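Local coordinates for gamma-resorcylate decarboxylase (Polaromonas, PDB 4QRO), which probably catalyses the manganese-dependent, non-oxidative decarboxylation of gamma-resorcylate (2,6-dihydroxybenzoate) to resorcinol and carbon dioxide, at residues F161-R166 against Q191-H196; I214-M219 against E255-T260; L259-N264 against I282-D287. One frame throughout, in Å; residues are numbered along the deposited sequence.

Interaction 1: F161-R166 against Q191-H196. With MN (manganese (II) ion), chain K; 38L (2-nitrobenzene-1,3-diol), chain M.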
loop_
_atom_site.group_PDB
_atom_site.type_symbol
_atom_site.label_atom_id
_atom_site.label_comp_id
_atom_site.label_asym_id
_atom_site.label_seq_id
_atom_site.Cartn_x
_atom_site.Cartn_y
_atom_site.Cartn_z
ATOM N N PHE A 161 3.891 -5.647 20.464
ATOM C CA PHE A 161 2.457 -5.571 20.136
ATOM C C PHE A 161 2.377 -5.827 18.646
ATOM O O PHE A 161 2.983 -5.082 17.887
ATOM C CB PHE A 161 1.946 -4.161 20.512
ATOM C CG PHE A 161 0.487 -3.891 20.206
ATOM C CD1 PHE A 161 0.063 -3.612 18.901
ATOM C CD2 PHE A 161 -0.451 -3.831 21.223
ATOM C CE1 PHE A 161 -1.257 -3.356 18.615
ATOM C CE2 PHE A 161 -1.783 -3.536 20.942
ATOM C CZ PHE A 161 -2.185 -3.299 19.644
ATOM N N TYR A 162 1.640 -6.861 18.254
ATOM C CA TYR A 162 1.504 -7.279 16.847
ATOM C C TYR A 162 0.247 -6.636 16.341
ATOM O O TYR A 162 -0.849 -6.961 16.799
ATOM C CB TYR A 162 1.406 -8.803 16.757
ATOM C CG TYR A 162 1.784 -9.404 15.419
ATOM C CD1 TYR A 162 1.153 -9.006 14.240
ATOM C CD2 TYR A 162 2.768 -10.407 15.337
ATOM C CE1 TYR A 162 1.508 -9.566 13.021
ATOM C CE2 TYR A 162 3.134 -10.970 14.122
ATOM C CZ TYR A 162 2.506 -10.546 12.965
ATOM O OH TYR A 162 2.875 -11.139 11.762
ATOM N N LEU A 163 0.390 -5.693 15.408
ATOM C CA LEU A 163 -0.752 -4.991 14.869
ATOM C C LEU A 163 -1.116 -5.755 13.598
ATOM O O LEU A 163 -0.463 -5.613 12.568
ATOM C CB LEU A 163 -0.403 -3.515 14.607
ATOM C CG LEU A 163 -1.516 -2.698 13.915
ATOM C CD1 LEU A 163 -2.722 -2.514 14.814
ATOM C CD2 LEU A 163 -0.988 -1.332 13.465
ATOM N N HIS A 164 -2.124 -6.613 13.707
ATOM C CA HIS A 164 -2.516 -7.549 12.647
ATOM C C HIS A 164 -3.664 -6.914 11.877
ATOM O O HIS A 164 -4.321 -5.978 12.377
ATOM C CB HIS A 164 -2.949 -8.881 13.310
ATOM C CG HIS A 164 -3.333 -9.969 12.364
ATOM N ND1 HIS A 164 -4.626 -10.145 11.919
ATOM C CD2 HIS A 164 -2.603 -10.968 11.812
ATOM C CE1 HIS A 164 -4.669 -11.200 11.129
ATOM N NE2 HIS A 164 -3.459 -11.718 11.050
ATOM N N PRO A 165 -3.914 -7.379 10.644
ATOM C CA PRO A 165 -5.049 -6.753 9.947
ATOM C C PRO A 165 -6.446 -7.110 10.416
ATOM O O PRO A 165 -6.660 -8.080 11.164
ATOM C CB PRO A 165 -4.893 -7.249 8.491
ATOM C CG PRO A 165 -3.466 -7.652 8.370
ATOM C CD PRO A 165 -3.090 -8.189 9.725
ATOM N N ARG A 166 -7.381 -6.286 9.961
ATOM C CA ARG A 166 -8.793 -6.623 9.840
ATOM C C ARG A 166 -9.263 -5.829 8.632
ATOM O O ARG A 166 -8.541 -4.942 8.124
ATOM C CB ARG A 166 -9.615 -6.246 11.091
ATOM C CG ARG A 166 -9.689 -4.739 11.348
ATOM C CD ARG A 166 -10.646 -4.359 12.462
ATOM N NE ARG A 166 -12.008 -4.783 12.173
ATOM C CZ ARG A 166 -12.985 -4.858 13.070
ATOM N NH1 ARG A 166 -12.755 -4.534 14.343
ATOM N NH2 ARG A 166 -14.192 -5.277 12.689
ATOM N N GLN A 191 -3.710 -2.157 3.298
ATOM C CA GLN A 191 -3.976 -0.704 3.406
ATOM C C GLN A 191 -4.408 -0.309 4.824
ATOM O O GLN A 191 -3.901 0.663 5.394
ATOM C CB GLN A 191 -5.042 -0.240 2.392
ATOM C CG GLN A 191 -5.858 0.986 2.799
ATOM C CD GLN A 191 -5.084 2.287 2.743
ATOM O OE1 GLN A 191 -3.897 2.307 2.412
ATOM N NE2 GLN A 191 -5.756 3.372 3.041
ATOM N N GLU A 192 -5.369 -1.047 5.367
ATOM C CA GLU A 192 -5.905 -0.771 6.698
ATOM C C GLU A 192 -4.788 -0.757 7.748
ATOM O O GLU A 192 -4.685 0.169 8.556
ATOM C CB GLU A 192 -6.954 -1.820 7.052
ATOM C CG GLU A 192 -7.567 -1.642 8.423
ATOM C CD GLU A 192 -8.286 -0.316 8.599
ATOM O OE1 GLU A 192 -9.022 0.128 7.660
ATOM O OE2 GLU A 192 -8.124 0.275 9.703
ATOM N N THR A 193 -3.925 -1.752 7.679
ATOM C CA THR A 193 -2.886 -1.944 8.687
ATOM C C THR A 193 -1.713 -0.965 8.492
ATOM O O THR A 193 -1.172 -0.422 9.460
ATOM C CB THR A 193 -2.429 -3.414 8.652
ATOM O OG1 THR A 193 -3.595 -4.265 8.647
ATOM C CG2 THR A 193 -1.529 -3.738 9.809
ATOM N N ALA A 194 -1.317 -0.741 7.239
ATOM C CA ALA A 194 -0.308 0.263 6.933
ATOM C C ALA A 194 -0.725 1.629 7.459
ATOM O O ALA A 194 0.079 2.324 8.059
ATOM C CB ALA A 194 -0.047 0.323 5.426
ATOM N N VAL A 195 -1.983 2.025 7.240
ATOM C CA VAL A 195 -2.432 3.341 7.701
ATOM C C VAL A 195 -2.517 3.425 9.226
ATOM O O VAL A 195 -2.093 4.417 9.814
ATOM C CB VAL A 195 -3.748 3.757 7.028
ATOM C CG1 VAL A 195 -4.284 5.032 7.651
ATOM C CG2 VAL A 195 -3.481 3.980 5.538
ATOM N N HIS A 196 -2.990 2.363 9.869
ATOM C CA HIS A 196 -3.007 2.335 11.327
ATOM C C HIS A 196 -1.579 2.503 11.885
ATOM O O HIS A 196 -1.345 3.303 12.823
ATOM C CB HIS A 196 -3.647 1.050 11.788
ATOM C CG HIS A 196 -4.158 1.086 13.196
ATOM N ND1 HIS A 196 -5.218 0.300 13.609
ATOM C CD2 HIS A 196 -3.791 1.826 14.270
ATOM C CE1 HIS A 196 -5.466 0.547 14.886
ATOM N NE2 HIS A 196 -4.608 1.460 15.309
HETATM MN MN MN K . -2.888 -13.599 9.928
HETATM O OAK 38L M . -3.393 -12.457 7.940
HETATM N NAG 38L M . -3.984 -12.843 6.969
HETATM O OAJ 38L M . -3.634 -12.422 5.867
HETATM C CAA 38L M . -5.049 -13.764 7.121
HETATM C CAF 38L M . -5.735 -14.160 5.976
HETATM O OAH 38L M . -5.058 -14.306 4.802
HETATM C CAE 38L M . -7.106 -14.408 6.024
HETATM C CAD 38L M . -7.794 -14.317 7.229
HETATM C CAC 38L M . -7.087 -14.092 8.408
HETATM C CAB 38L M . -5.713 -13.859 8.362
HETATM O OAI 38L M . -5.029 -13.707 9.537
HETATM O O HOH W 1 -5.089 -3.519 10.960
#
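Leu163 and Pro165 meet one side of helix segment 191-196, whose axis passes 8.9 Å from that of strand 161-164 with an angle of 138° between their directions, and the backbones come closest where Pro165 CA lies 5.4 Å from Thr193 CA. Leu163 reaches across with CG anti to its own N (chi1 175°). Its CD1 sits over a face of the His196 imidazole, 4.1 Å from the ring centroid and shifted toward the ND1-CE1 rim, a CH-pi contact; CD2 lies beside His196 CB at 3.9 Å. The ring is also held by Tyr142 N at NE2 and by the edge-to-face ring of Tyr141. With an alanine at Leu163 both methyls are gone, and the strand and helix would probably be left with a gap between them and this imidazole face without its cover. Further along, Thr193 presses OG1 against CA and CB of Pro165 and CG2 against Leu163 O. No direct hydrogen bond links the segments; instead one water donates to both His164 O and Thr193 OG1, at 2.9 Å each, while OG1 is also bonded to Phe189 O. Glu192 CG packs on Arg166 O, its carboxylate going to Tyr141. His164 points away from the helix: ND1 donates a bent bond (137°) to Pro165 O at 3.0 Å, which restrains the ring's rotation, and NE2 binds manganese at 2.3 Å. A metal-binding histidine toward the C-terminal side of a barrel strand, with the next helix packed on that strand, is characteristic of the amidohydrolase beta/alpha barrel.

Interaction 2: I214-M219 against E255-T260. With 38L (2-nitrobenzene-1,3-diol), chain M.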
loop_
_atom_site.group_PDB
_atom_site.type_symbol
_atom_site.label_atom_id
_atom_site.label_comp_id
_atom_site.label_asym_id
_atom_site.label_seq_id
_atom_site.Cartn_x
_atom_site.Cartn_y
_atom_site.Cartn_z
ATOM N N ILE A 214 6.651 -2.688 17.812
ATOM C CA ILE A 214 5.447 -3.030 17.070
ATOM C C ILE A 214 5.838 -4.001 15.951
ATOM O O ILE A 214 6.848 -3.804 15.257
ATOM C CB ILE A 214 4.779 -1.772 16.461
ATOM C CG1 ILE A 214 4.685 -0.637 17.493
ATOM C CG2 ILE A 214 3.429 -2.116 15.824
ATOM C CD1 ILE A 214 3.814 -0.907 18.698
ATOM N N ILE A 215 5.054 -5.055 15.788
ATOM C CA ILE A 215 5.286 -6.048 14.747
ATOM C C ILE A 215 4.189 -5.928 13.696
ATOM O O ILE A 215 2.996 -5.825 14.024
ATOM C CB ILE A 215 5.274 -7.468 15.312
ATOM C CG1 ILE A 215 6.283 -7.588 16.468
ATOM C CG2 ILE A 215 5.623 -8.479 14.228
ATOM C CD1 ILE A 215 6.255 -8.915 17.163
ATOM N N LEU A 216 4.600 -5.948 12.429
ATOM C CA LEU A 216 3.674 -6.022 11.293
ATOM C C LEU A 216 3.901 -7.298 10.486
ATOM O O LEU A 216 5.036 -7.683 10.206
ATOM C CB LEU A 216 3.837 -4.817 10.372
ATOM C CG LEU A 216 3.649 -3.437 10.978
ATOM C CD1 LEU A 216 3.997 -2.380 9.950
ATOM C CD2 LEU A 216 2.224 -3.252 11.481
ATOM N N GLY A 217 2.830 -7.958 10.079
ATOM C CA GLY A 217 2.981 -9.096 9.203
ATOM C C GLY A 217 3.102 -8.689 7.749
ATOM O O GLY A 217 3.114 -7.498 7.404
ATOM N N HIS A 218 3.147 -9.698 6.898
ATOM C CA HIS A 218 2.950 -9.507 5.452
ATOM C C HIS A 218 4.023 -8.590 4.853
ATOM O O HIS A 218 3.779 -7.812 3.930
ATOM C CB HIS A 218 1.513 -9.043 5.200
ATOM C CG HIS A 218 0.495 -9.844 5.971
ATOM N ND1 HIS A 218 -0.170 -9.358 7.077
ATOM C CD2 HIS A 218 0.122 -11.145 5.856
ATOM C CE1 HIS A 218 -0.952 -10.310 7.580
ATOM N NE2 HIS A 218 -0.796 -11.398 6.850
ATOM N N MET A 219 5.222 -8.683 5.417
ATOM C CA MET A 219 6.354 -7.887 4.960
ATOM C C MET A 219 6.160 -6.397 5.227
ATOM O O MET A 219 6.787 -5.562 4.573
ATOM C CB MET A 219 6.605 -8.124 3.469
ATOM C CG MET A 219 7.278 -9.450 3.156
ATOM S SD MET A 219 8.861 -9.642 3.998
ATOM C CE MET A 219 9.510 -11.092 3.171
ATOM N N GLU A 255 13.267 2.254 14.008
ATOM C CA GLU A 255 13.578 2.060 15.425
ATOM C C GLU A 255 12.576 1.258 16.264
ATOM O O GLU A 255 12.971 0.670 17.271
ATOM C CB GLU A 255 13.834 3.399 16.080
ATOM C CG GLU A 255 15.149 4.020 15.650
ATOM C CD GLU A 255 15.248 5.472 16.043
ATOM O OE1 GLU A 255 14.426 5.949 16.858
ATOM O OE2 GLU A 255 16.154 6.142 15.526
ATOM N N ASN A 256 11.300 1.273 15.882
ATOM C CA ASN A 256 10.219 0.713 16.708
ATOM C C ASN A 256 9.475 -0.448 16.070
ATOM O O ASN A 256 8.638 -1.060 16.714
ATOM C CB ASN A 256 9.234 1.845 17.061
ATOM C CG ASN A 256 9.869 2.911 17.942
ATOM O OD1 ASN A 256 10.312 3.961 17.455
ATOM N ND2 ASN A 256 9.957 2.631 19.242
ATOM N N PHE A 257 9.768 -0.737 14.801
ATOM C CA PHE A 257 9.061 -1.771 14.068
ATOM C C PHE A 257 9.885 -3.003 13.732
ATOM O O PHE A 257 11.092 -2.922 13.485
ATOM C CB PHE A 257 8.426 -1.174 12.784
ATOM C CG PHE A 257 7.176 -0.392 13.066
ATOM C CD1 PHE A 257 7.242 0.861 13.684
ATOM C CD2 PHE A 257 5.935 -0.939 12.830
ATOM C CE1 PHE A 257 6.085 1.560 13.999
ATOM C CE2 PHE A 257 4.783 -0.242 13.165
ATOM C CZ PHE A 257 4.861 1.006 13.738
ATOM N N TYR A 258 9.188 -4.148 13.718
ATOM C CA TYR A 258 9.659 -5.425 13.186
ATOM C C TYR A 258 8.616 -5.912 12.156
ATOM O O TYR A 258 7.427 -5.644 12.295
ATOM C CB TYR A 258 9.850 -6.486 14.272
ATOM C CG TYR A 258 10.837 -6.074 15.350
ATOM C CD1 TYR A 258 10.485 -5.083 16.268
ATOM C CD2 TYR A 258 12.103 -6.653 15.458
ATOM C CE1 TYR A 258 11.359 -4.661 17.236
ATOM C CE2 TYR A 258 12.989 -6.241 16.466
ATOM C CZ TYR A 258 12.604 -5.232 17.337
ATOM O OH TYR A 258 13.418 -4.757 18.347
ATOM N N LEU A 259 9.075 -6.601 11.118
ATOM C CA LEU A 259 8.212 -7.135 10.057
ATOM C C LEU A 259 8.303 -8.641 10.031
ATOM O O LEU A 259 9.393 -9.165 10.181
ATOM C CB LEU A 259 8.702 -6.637 8.675
ATOM C CG LEU A 259 9.018 -5.152 8.596
ATOM C CD1 LEU A 259 9.346 -4.771 7.135
ATOM C CD2 LEU A 259 7.860 -4.325 9.154
ATOM N N THR A 260 7.186 -9.348 9.820
ATOM C CA THR A 260 7.265 -10.790 9.568
ATOM C C THR A 260 7.005 -11.144 8.117
ATOM O O THR A 260 6.514 -10.322 7.359
ATOM C CB THR A 260 6.355 -11.642 10.486
ATOM O OG1 THR A 260 5.024 -11.705 9.964
ATOM C CG2 THR A 260 6.340 -11.086 11.869
HETATM O OAK 38L M . -3.393 -12.457 7.940
HETATM N NAG 38L M . -3.984 -12.843 6.969
HETATM O OAJ 38L M . -3.634 -12.422 5.867
HETATM C CAA 38L M . -5.049 -13.764 7.121
HETATM C CAF 38L M . -5.735 -14.160 5.976
HETATM O OAH 38L M . -5.058 -14.306 4.802
HETATM C CAE 38L M . -7.106 -14.408 6.024
HETATM C CAD 38L M . -7.794 -14.317 7.229
HETATM C CAC 38L M . -7.087 -14.092 8.408
HETATM C CAB 38L M . -5.713 -13.859 8.362
HETATM O OAI 38L M . -5.029 -13.707 9.537
#
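Phe257 has CG anti to its carbonyl carbon (chi1 -77°), which lays its side chain alongside that of Ile214, both pointing the same way. Ile214 CB then stands over one ring face, 3.9 Å from the Phe257 centroid in a CH-pi contact, and its CG2 touches CE2 at 3.5 Å. Leu216 meets the same ring with CG at the edge, in plane, while its CD1 lies 3.8 Å from Phe257 CD2; Ala197 of helix 188-202 also touches Leu216 and Phe257. These side chains stand on two neighbouring parallel strands of the barrel, 214-216 and 257-260. Ile214 N to Asn256 O, Tyr258 N to Ile214 O, Leu216 N to Tyr258 O and Thr260 N to Leu216 O are all nearly straight bonds. On the sheet face of Ile215 and Tyr258, Ile215 CG2 meets Thr260 CG2 at 3.6 Å, the side chains crossing at about a right angle. Beyond the strand end, Met219 N still donates to Thr260 O at 2.9 Å. That turn directs His218 away from strand 257-260 and into the pocket, where NE2, also hydrogen-bonded to Asp287 OD2, makes a weak hydrogen bond (124°) to OAK of the nitroresorcinol at 3.0 Å; ND1 is held by Glu221.

Interaction 3: L259-N264 against I282-D287. With MN (manganese (II) ion), chain K; 38L (2-nitrobenzene-1,3-diol), chain M.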
loop_
_atom_site.group_PDB
_atom_site.type_symbol
_atom_site.label_atom_id
_atom_site.label_comp_id
_atom_site.label_asym_id
_atom_site.label_seq_id
_atom_site.Cartn_x
_atom_site.Cartn_y
_atom_site.Cartn_z
ATOM N N LEU A 259 9.075 -6.601 11.118
ATOM C CA LEU A 259 8.212 -7.135 10.057
ATOM C C LEU A 259 8.303 -8.641 10.031
ATOM O O LEU A 259 9.393 -9.165 10.181
ATOM C CB LEU A 259 8.702 -6.637 8.675
ATOM C CG LEU A 259 9.018 -5.152 8.596
ATOM C CD1 LEU A 259 9.346 -4.771 7.135
ATOM C CD2 LEU A 259 7.860 -4.325 9.154
ATOM N N THR A 260 7.186 -9.348 9.820
ATOM C CA THR A 260 7.265 -10.790 9.568
ATOM C C THR A 260 7.005 -11.144 8.117
ATOM O O THR A 260 6.514 -10.322 7.359
ATOM C CB THR A 260 6.355 -11.642 10.486
ATOM O OG1 THR A 260 5.024 -11.705 9.964
ATOM C CG2 THR A 260 6.340 -11.086 11.869
ATOM N N THR A 261 7.359 -12.383 7.764
ATOM C CA THR A 261 7.216 -12.866 6.399
ATOM C C THR A 261 5.844 -13.509 6.141
ATOM O O THR A 261 5.626 -14.101 5.100
ATOM C CB THR A 261 8.332 -13.889 6.046
ATOM O OG1 THR A 261 8.149 -15.101 6.800
ATOM C CG2 THR A 261 9.731 -13.308 6.327
ATOM N N SER A 262 4.902 -13.378 7.061
ATOM C CA SER A 262 3.644 -14.065 6.898
ATOM C C SER A 262 2.946 -13.719 5.581
ATOM O O SER A 262 2.835 -12.548 5.202
ATOM C CB SER A 262 2.717 -13.729 8.032
ATOM O OG SER A 262 2.488 -12.333 8.074
ATOM N N GLY A 263 2.465 -14.764 4.907
ATOM C CA GLY A 263 1.630 -14.613 3.734
ATOM C C GLY A 263 2.244 -13.779 2.632
ATOM O O GLY A 263 1.525 -13.240 1.806
ATOM N N ASN A 264 3.566 -13.666 2.595
ATOM C CA ASN A 264 4.204 -12.831 1.553
ATOM C C ASN A 264 5.551 -13.454 1.137
ATOM O O ASN A 264 6.653 -12.923 1.362
ATOM C CB ASN A 264 4.284 -11.367 2.013
ATOM C CG ASN A 264 4.202 -10.365 0.838
ATOM O OD1 ASN A 264 4.416 -10.725 -0.330
ATOM N ND2 ASN A 264 3.915 -9.113 1.154
ATOM N N ILE A 282 13.468 -8.421 10.562
ATOM C CA ILE A 282 12.598 -9.292 9.796
ATOM C C ILE A 282 12.524 -10.673 10.468
ATOM O O ILE A 282 13.538 -11.239 10.839
ATOM C CB ILE A 282 13.062 -9.373 8.328
ATOM C CG1 ILE A 282 13.030 -7.951 7.741
ATOM C CG2 ILE A 282 12.110 -10.238 7.522
ATOM C CD1 ILE A 282 13.615 -7.829 6.351
ATOM N N LEU A 283 11.293 -11.157 10.655
ATOM C CA LEU A 283 11.023 -12.391 11.339
ATOM C C LEU A 283 10.261 -13.367 10.440
ATOM O O LEU A 283 9.304 -12.980 9.786
ATOM C CB LEU A 283 10.172 -12.108 12.582
ATOM C CG LEU A 283 10.572 -10.907 13.465
ATOM C CD1 LEU A 283 9.642 -10.722 14.661
ATOM C CD2 LEU A 283 11.967 -11.079 13.967
ATOM N N PHE A 284 10.667 -14.637 10.462
ATOM C CA PHE A 284 9.911 -15.691 9.805
ATOM C C PHE A 284 8.535 -15.817 10.452
ATOM O O PHE A 284 8.395 -15.661 11.654
ATOM C CB PHE A 284 10.672 -17.025 9.846
ATOM C CG PHE A 284 9.909 -18.188 9.236
ATOM C CD1 PHE A 284 9.740 -18.303 7.868
ATOM C CD2 PHE A 284 9.333 -19.148 10.047
ATOM C CE1 PHE A 284 9.060 -19.382 7.330
ATOM C CE2 PHE A 284 8.645 -20.207 9.521
ATOM C CZ PHE A 284 8.487 -20.323 8.157
ATOM N N SER A 285 7.510 -16.015 9.628
ATOM C CA SER A 285 6.179 -16.410 10.103
ATOM C C SER A 285 5.442 -16.966 8.911
ATOM O O SER A 285 5.884 -16.784 7.781
ATOM C CB SER A 285 5.415 -15.234 10.706
ATOM O OG SER A 285 5.953 -14.910 11.990
ATOM N N THR A 286 4.338 -17.656 9.161
ATOM C CA THR A 286 3.649 -18.378 8.121
ATOM C C THR A 286 2.244 -17.842 7.808
ATOM O O THR A 286 1.864 -17.804 6.637
ATOM C CB THR A 286 3.540 -19.885 8.470
ATOM O OG1 THR A 286 2.635 -20.049 9.556
ATOM C CG2 THR A 286 4.875 -20.470 8.858
ATOM N N ASP A 287 1.485 -17.414 8.839
ATOM C CA ASP A 287 0.042 -17.135 8.729
ATOM C C ASP A 287 -0.814 -18.416 8.657
ATOM O O ASP A 287 -1.950 -18.375 8.219
ATOM C CB ASP A 287 -0.270 -16.234 7.542
ATOM C CG ASP A 287 -1.422 -15.270 7.814
ATOM O OD1 ASP A 287 -2.068 -15.318 8.906
ATOM O OD2 ASP A 287 -1.669 -14.444 6.910
HETATM MN MN MN K . -2.888 -13.599 9.928
HETATM O OAK 38L M . -3.393 -12.457 7.940
HETATM N NAG 38L M . -3.984 -12.843 6.969
HETATM O OAJ 38L M . -3.634 -12.422 5.867
HETATM C CAA 38L M . -5.049 -13.764 7.121
HETATM C CAF 38L M . -5.735 -14.160 5.976
HETATM O OAH 38L M . -5.058 -14.306 4.802
HETATM C CAE 38L M . -7.106 -14.408 6.024
HETATM C CAD 38L M . -7.794 -14.317 7.229
HETATM C CAC 38L M . -7.087 -14.092 8.408
HETATM C CAB 38L M . -5.713 -13.859 8.362
HETATM O OAI 38L M . -5.029 -13.707 9.537
#
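Leu283 N donates to Leu259 O at 2.8 Å with a fairly straight N-H (155°), and Thr261 N returns a more bent bond (137°) to Leu283 O. The hydroxyl of Thr261 adds a third tie: OG1, placed between the backbone N and carbonyl carbon by chi1 of 68°, donates to Ser285 O at 3.0 Å, in the carbonyl plane and on a lone pair. Ser285 turns its own OG back to Phe284 O, 2.6 Å away and tilted from that carbonyl plane, and this OG is also bonded to Leu7 N. Asp287 completes the polar set at the far end, OD1 binding manganese at 2.2 Å beside Glu8, His10, His164 and the inhibitor's OAK and OAI, while OD2 lies 2.8 Å from the inhibitor's nitro nitrogen NAG. The two segments are the strands and following loops of one beta-alpha-beta unit, strand 257-260, helix 267-276 and strand 282-283, with the loops leaving the C-terminal ends of the parallel strands, where amidohydrolases place their metal ligands. Past its strand, the first segment folds into a type II turn from Thr261 to Asn264, with Gly263 at the positive-phi position; Gly263 O is bonded to Arg229 of the second subunit. Ser262 lays CB against Asp287 CB at 3.9 Å, while its OG is bonded to Glu8. Ser285 CB lies against OG1 and CB of Thr260, and its OG against CB and CG2. Farther from the metal, Thr261 CG2 meets Ile282 CG2 at 4.1 Å, the side chains nearly perpendicular, and Thr260 CG2 rests 4.0 Å from Leu283 CB. Ile282 continues this packing onto Leu270, Ala273 and Ile274 of helix 267-276.

How the interactions relate
Interactions 1, 2 and 3 follow one another across the same parallel sheet, 161-164 beside 214-216, then 257-260, then 282-283, with Leu259 and Thr260 shared by interactions 2 and 3. Their centres lie about 10 Å (1 to 2), 9 Å (2 to 3) and 14 Å (1 to 3) apart. Phe161 O to Ile215 N, 2.9 Å, probably bonds the first two strands, and Tyr162 OH probably bonds Thr260 OG1, also at 2.9 Å. Ser262 OG probably bonds His218 N, 3.0 Å away, joining interactions 2 and 3. All three deliver a side chain to the inhibitor site: His164 and Asp287 to the manganese, His218 to the nitro oxygen OAK, which with phenol oxygen OAI binds that metal.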